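Putative membrane protein (Corynebacterium diphtheriae NCTC 13129, PDB 3C8I) is of unknown function; this chain is its DUF3239 domain, an antiparallel sheet carrying helices, from a protein predicted to be membrane-bound. Local coordinates at residues 47-52 against 119-124; 70-75 against 107-112. All blocks are in the same frame, centred on the assembly; numbering follows the deposited sequence.

Contact 1 (47-52 against 119-124); sequences WALATR and TTLSKN
The flat carboxamide of Asn124 does not itself make the contact with Leu49; the CB that carries it takes the leucine methyls, while its ND2 turns back to its own helix. Asn124 ND2 donates to Thr120 O over 2.7 Å at 152°, with the oxygen 18° out of the amide plane, a bond that restrains rotation of the group. The arrangement is a worked example of helix-on-sheet packing: helix 115-124 lies against an antiparallel sheet, and strand 47-54 offers it one leucine. With CG anti to its carbonyl carbon (chi1 -54°), Leu49 sends both methyls across the gap at about a right angle to the asparagine side chain. Leu49 CD1 comes within 3.8 Å of Asn124 CB, and CD2 is only slightly farther from it. The backbones stay well apart, the CA atoms of Leu49 and Leu121 being 7.9 Å from each other. Val131 of helix 128-132 also packs on Leu49. Leu121 carries the apolar layer on across the sheet, to Met32 of strand 29-36 and to Pro18 and Met20 of strand 16-24. Its link to the leucine of the strand is a looser methyl-to-methyl approach, Leu121 CD1 lying 4.3 Å from Leu49 CD2.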
loop_
_atom_site.group_PDB
_atom_site.type_symbol
_atom_site.label_atom_id
_atom_site.label_comp_id
_atom_site.label_asym_id
_atom_site.label_seq_id
_atom_site.Cartn_x
_atom_site.Cartn_y
_atom_site.Cartn_z
ATOM N N TRP B 47 17.879 10.355 14.441
ATOM C CA TRP B 47 16.820 9.565 15.052
ATOM C C TRP B 47 15.441 10.064 14.683
ATOM O O TRP B 47 15.216 11.257 14.551
ATOM C CB TRP B 47 16.956 9.522 16.576
ATOM C CG TRP B 47 18.168 8.787 17.061
ATOM C CD1 TRP B 47 19.192 9.306 17.801
ATOM C CD2 TRP B 47 18.492 7.402 16.850
ATOM N NE1 TRP B 47 20.130 8.334 18.058
ATOM C CE2 TRP B 47 19.723 7.158 17.491
ATOM C CE3 TRP B 47 17.869 6.354 16.184
ATOM C CZ2 TRP B 47 20.338 5.909 17.478
ATOM C CZ3 TRP B 47 18.480 5.111 16.178
ATOM C CH2 TRP B 47 19.694 4.902 16.827
ATOM N N ALA B 48 14.517 9.128 14.547
ATOM C CA ALA B 48 13.122 9.421 14.287
ATOM C C ALA B 48 12.232 8.341 14.914
ATOM O O ALA B 48 12.703 7.239 15.266
ATOM C CB ALA B 48 12.861 9.535 12.775
ATOM N N LEU B 49 10.962 8.677 15.048
ATOM C CA LEU B 49 9.940 7.774 15.547
ATOM C C LEU B 49 9.069 7.360 14.374
ATOM O O LEU B 49 8.606 8.211 13.606
ATOM C CB LEU B 49 9.085 8.479 16.604
ATOM C CG LEU B 49 9.893 9.090 17.754
ATOM C CD1 LEU B 49 9.025 10.022 18.589
ATOM C CD2 LEU B 49 10.579 7.964 18.602
ATOM N N ALA B 50 8.853 6.056 14.229
ATOM C CA ALA B 50 8.022 5.523 13.150
ATOM C C ALA B 50 6.927 4.688 13.779
ATOM O O ALA B 50 7.210 3.830 14.597
ATOM C CB ALA B 50 8.887 4.658 12.171
ATOM N N THR B 51 5.681 4.894 13.389
ATOM C CA THR B 51 4.607 4.090 13.921
ATOM C C THR B 51 3.970 3.174 12.894
ATOM O O THR B 51 4.041 3.405 11.681
ATOM C CB THR B 51 3.493 4.958 14.596
ATOM O OG1 THR B 51 2.950 5.867 13.640
ATOM C CG2 THR B 51 4.015 5.678 15.870
ATOM N N ARG B 52 3.333 2.123 13.393
ATOM C CA ARG B 52 2.672 1.155 12.550
ATOM C C ARG B 52 1.531 0.485 13.286
ATOM O O ARG B 52 1.689 0.037 14.416
ATOM C CB ARG B 52 3.661 0.074 12.119
ATOM C CG ARG B 52 3.084 -0.968 11.211
ATOM C CD ARG B 52 4.145 -1.989 10.771
ATOM N NE ARG B 52 3.586 -2.987 9.861
ATOM C CZ ARG B 52 4.282 -3.719 8.996
ATOM N NH1 ARG B 52 5.601 -3.607 8.941
ATOM N NH2 ARG B 52 3.656 -4.595 8.197
ATOM N N THR B 119 15.386 3.626 26.339
ATOM C CA THR B 119 14.917 4.740 27.153
ATOM C C THR B 119 14.445 5.936 26.283
ATOM O O THR B 119 13.382 6.516 26.534
ATOM C CB THR B 119 15.960 5.106 28.269
ATOM O OG1 THR B 119 17.113 5.719 27.678
ATOM C CG2 THR B 119 16.392 3.869 29.033
ATOM N N THR B 120 15.194 6.276 25.238
ATOM C CA THR B 120 14.746 7.288 24.259
ATOM C C THR B 120 13.347 6.990 23.697
ATOM O O THR B 120 12.490 7.874 23.616
ATOM C CB THR B 120 15.744 7.413 23.063
ATOM O OG1 THR B 120 16.989 7.953 23.530
ATOM C CG2 THR B 120 15.179 8.322 21.947
ATOM N N LEU B 121 13.116 5.736 23.305
ATOM C CA LEU B 121 11.793 5.337 22.814
ATOM C C LEU B 121 10.726 5.476 23.914
ATOM O O LEU B 121 9.678 6.064 23.677
ATOM C CB LEU B 121 11.821 3.909 22.254
ATOM C CG LEU B 121 10.497 3.356 21.696
ATOM C CD1 LEU B 121 9.877 4.273 20.618
ATOM C CD2 LEU B 121 10.716 1.955 21.190
ATOM N N SER B 122 11.009 4.942 25.113
ATOM C CA SER B 122 10.069 5.033 26.227
ATOM C C SER B 122 9.693 6.478 26.525
ATOM O O SER B 122 8.521 6.789 26.714
ATOM C CB SER B 122 10.654 4.387 27.477
ATOM O OG SER B 122 10.898 3.009 27.240
ATOM N N LYS B 123 10.686 7.358 26.536
ATOM C CA LYS B 123 10.444 8.784 26.798
ATOM C C LYS B 123 9.630 9.487 25.737
ATOM O O LYS B 123 9.138 10.578 25.980
ATOM C CB LYS B 123 11.766 9.529 27.003
ATOM C CG LYS B 123 12.213 9.519 28.433
ATOM C CD LYS B 123 13.726 9.428 28.598
ATOM C CE LYS B 123 14.151 7.991 28.881
ATOM N NZ LYS B 123 15.490 7.639 28.298
ATOM N N ASN B 124 9.479 8.867 24.561
ATOM C CA ASN B 124 8.773 9.489 23.451
ATOM C C ASN B 124 7.484 8.777 23.051
ATOM O O ASN B 124 6.840 9.175 22.082
ATOM C CB ASN B 124 9.730 9.624 22.262
ATOM C CG ASN B 124 10.782 10.721 22.483
ATOM O OD1 ASN B 124 10.456 11.906 22.427
ATOM N ND2 ASN B 124 12.030 10.332 22.730
#

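Contact 2 (70-75 against 107-112); sequences RIPAVA and ARAEST
Pro72 and Glu110 mark the point where strand 70-75 and helix 107-112 pass nearest each other, their CA atoms 5.4 Å apart. The two axes run nearly at right angles and approach to 8.0 Å, close for a helix over a strand, and Pro72 and Ala109, both compact, meet at the apolar centre. Pro72 CB rests on Ala109 CB at 3.7 Å, while the proline CG lies 3.9 Å from Glu110 CB, so the pyrrolidine ring bridges two successive helix residues. Ala109 also touches Leu16 of strand 16-24 and Ile96, which closes the apolar part of the joint.

Beyond this buried patch the contact becomes polar. Glu110 carries CG anti to its backbone N (chi1 176°), and its extended chain reaches Arg70. There the two side chains cross at about a right angle. NH1 of Arg70 donates to Glu110 OE2 over 3.2 Å with a bent N-H...O angle of 146°, forming a one-oxygen salt bridge. The carboxylate lies at the guanidinium edge, but the two planes are 63° apart, and NH1 comes to OE2 from above the carboxylate plane. The same Glu110 OE2 lies 3.2 Å from Arg70 CD, so the acid also packs along the arginine's aliphatic part. Trp118 gives Arg70 a second partner through a cation-pi interaction. An apolar centre flanked by a salt bridge at the more exposed Arg70 thus joins helix 103-112 crosswise to strand 70-80, a helix packed across an antiparallel sheet in an alpha+beta domain.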
loop_
_atom_site.group_PDB
_atom_site.type_symbol
_atom_site.label_atom_id
_atom_site.label_comp_id
_atom_site.label_asym_id
_atom_site.label_seq_id
_atom_site.Cartn_x
_atom_site.Cartn_y
_atom_site.Cartn_z
ATOM N N ARG B 70 7.690 -3.942 25.414
ATOM C CA ARG B 70 8.801 -3.894 24.478
ATOM C C ARG B 70 8.695 -4.955 23.360
ATOM O O ARG B 70 8.350 -6.114 23.613
ATOM C CB ARG B 70 10.109 -4.108 25.202
ATOM C CG ARG B 70 10.454 -3.079 26.247
ATOM C CD ARG B 70 11.797 -3.496 26.887
ATOM N NE ARG B 70 12.479 -2.376 27.550
ATOM C CZ ARG B 70 13.782 -2.353 27.868
ATOM N NH1 ARG B 70 14.587 -3.385 27.584
ATOM N NH2 ARG B 70 14.288 -1.278 28.462
ATOM N N ILE B 71 8.998 -4.525 22.140
ATOM C CA ILE B 71 8.915 -5.340 20.926
ATOM C C ILE B 71 10.206 -5.129 20.132
ATOM O O ILE B 71 10.345 -4.140 19.441
ATOM C CB ILE B 71 7.732 -4.926 19.991
ATOM C CG1 ILE B 71 6.371 -4.966 20.698
ATOM C CG2 ILE B 71 7.701 -5.821 18.725
ATOM C CD1 ILE B 71 5.970 -6.335 21.208
ATOM N N PRO B 72 11.150 -6.070 20.210
ATOM C CA PRO B 72 12.321 -5.973 19.346
ATOM C C PRO B 72 11.916 -6.058 17.865
ATOM O O PRO B 72 11.107 -6.904 17.501
ATOM C CB PRO B 72 13.157 -7.187 19.750
ATOM C CG PRO B 72 12.598 -7.635 21.014
ATOM C CD PRO B 72 11.191 -7.254 21.067
ATOM N N ALA B 73 12.494 -5.208 17.022
ATOM C CA ALA B 73 12.036 -5.020 15.659
ATOM C C ALA B 73 13.222 -4.840 14.717
ATOM O O ALA B 73 14.385 -4.719 15.165
ATOM C CB ALA B 73 11.074 -3.791 15.579
ATOM N N VAL B 74 12.943 -4.878 13.424
ATOM C CA VAL B 74 13.892 -4.425 12.417
ATOM C C VAL B 74 13.191 -3.510 11.418
ATOM O O VAL B 74 11.971 -3.617 11.208
ATOM C CB VAL B 74 14.639 -5.583 11.660
ATOM C CG1 VAL B 74 15.303 -6.557 12.650
ATOM C CG2 VAL B 74 13.727 -6.298 10.652
ATOM N N ALA B 75 13.962 -2.600 10.828
ATOM C CA ALA B 75 13.461 -1.713 9.790
ATOM C C ALA B 75 13.559 -2.492 8.503
ATOM O O ALA B 75 14.673 -2.727 7.975
ATOM C CB ALA B 75 14.269 -0.424 9.720
ATOM N N ALA B 107 14.328 -12.605 23.176
ATOM C CA ALA B 107 14.852 -12.080 24.442
ATOM C C ALA B 107 16.258 -11.515 24.258
ATOM O O ALA B 107 16.594 -10.464 24.798
ATOM C CB ALA B 107 14.858 -13.172 25.527
ATOM N N ARG B 108 17.067 -12.221 23.483
ATOM C CA ARG B 108 18.412 -11.768 23.161
ATOM C C ARG B 108 18.393 -10.444 22.418
ATOM O O ARG B 108 19.115 -9.511 22.787
ATOM C CB ARG B 108 19.110 -12.797 22.285
ATOM C CG ARG B 108 20.591 -12.532 22.081
ATOM C CD ARG B 108 21.429 -13.324 23.111
ATOM N NE ARG B 108 22.868 -13.010 23.055
ATOM C CZ ARG B 108 23.543 -12.287 23.955
ATOM N NH1 ARG B 108 22.942 -11.764 25.027
ATOM N NH2 ARG B 108 24.851 -12.087 23.787
ATOM N N ALA B 109 17.582 -10.390 21.356
ATOM C CA ALA B 109 17.357 -9.176 20.579
ATOM C C ALA B 109 17.096 -7.982 21.468
ATOM O O ALA B 109 17.657 -6.925 21.238
ATOM C CB ALA B 109 16.176 -9.369 19.625
ATOM N N GLU B 110 16.239 -8.153 22.474
ATOM C CA GLU B 110 15.849 -7.049 23.347
ATOM C C GLU B 110 17.020 -6.537 24.188
ATOM O O GLU B 110 17.196 -5.328 24.332
ATOM C CB GLU B 110 14.674 -7.431 24.262
ATOM C CG GLU B 110 14.305 -6.318 25.251
ATOM C CD GLU B 110 13.150 -6.662 26.166
ATOM O OE1 GLU B 110 12.154 -7.249 25.672
ATOM O OE2 GLU B 110 13.241 -6.319 27.378
ATOM N N SER B 111 17.805 -7.456 24.753
ATOM C CA SER B 111 18.999 -7.088 25.517
ATOM C C SER B 111 20.124 -6.517 24.635
ATOM O O SER B 111 20.881 -5.665 25.091
ATOM C CB SER B 111 19.506 -8.282 26.348
ATOM O OG SER B 111 19.704 -9.416 25.523
ATOM N N THR B 112 20.216 -6.960 23.386
ATOM C CA THR B 112 21.207 -6.441 22.434
ATOM C C THR B 112 20.961 -4.967 22.051
ATOM O O THR B 112 21.907 -4.207 21.808
ATOM C CB THR B 112 21.206 -7.276 21.133
ATOM O OG1 THR B 112 21.652 -8.608 21.406
ATOM C CG2 THR B 112 22.096 -6.660 20.083
#

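In the fold
Contacts 1 and 2 seat two successive helices, 103-112 and 115-124, on one six-stranded antiparallel sheet. Both segments of contact 2 fall in sequence between strand 47-52 and helix 119-124. In space the centres of the two contacts are 14 Å apart and their nearest atoms about 5 Å, without touching. Strands 16-24 and 29-36 lie between strands 70-80 and 47-54 in the sheet, and strand 16-24 meets both helices, through Leu16 on Ala109 and through Pro18 and Met20 on Leu121. Trp118 of helix 115-124 gives a second link: its NE1 is hydrogen-bonded to Glu110 O. Contact 1 is the more deeply buried; contact 2 reaches the surface at Arg70.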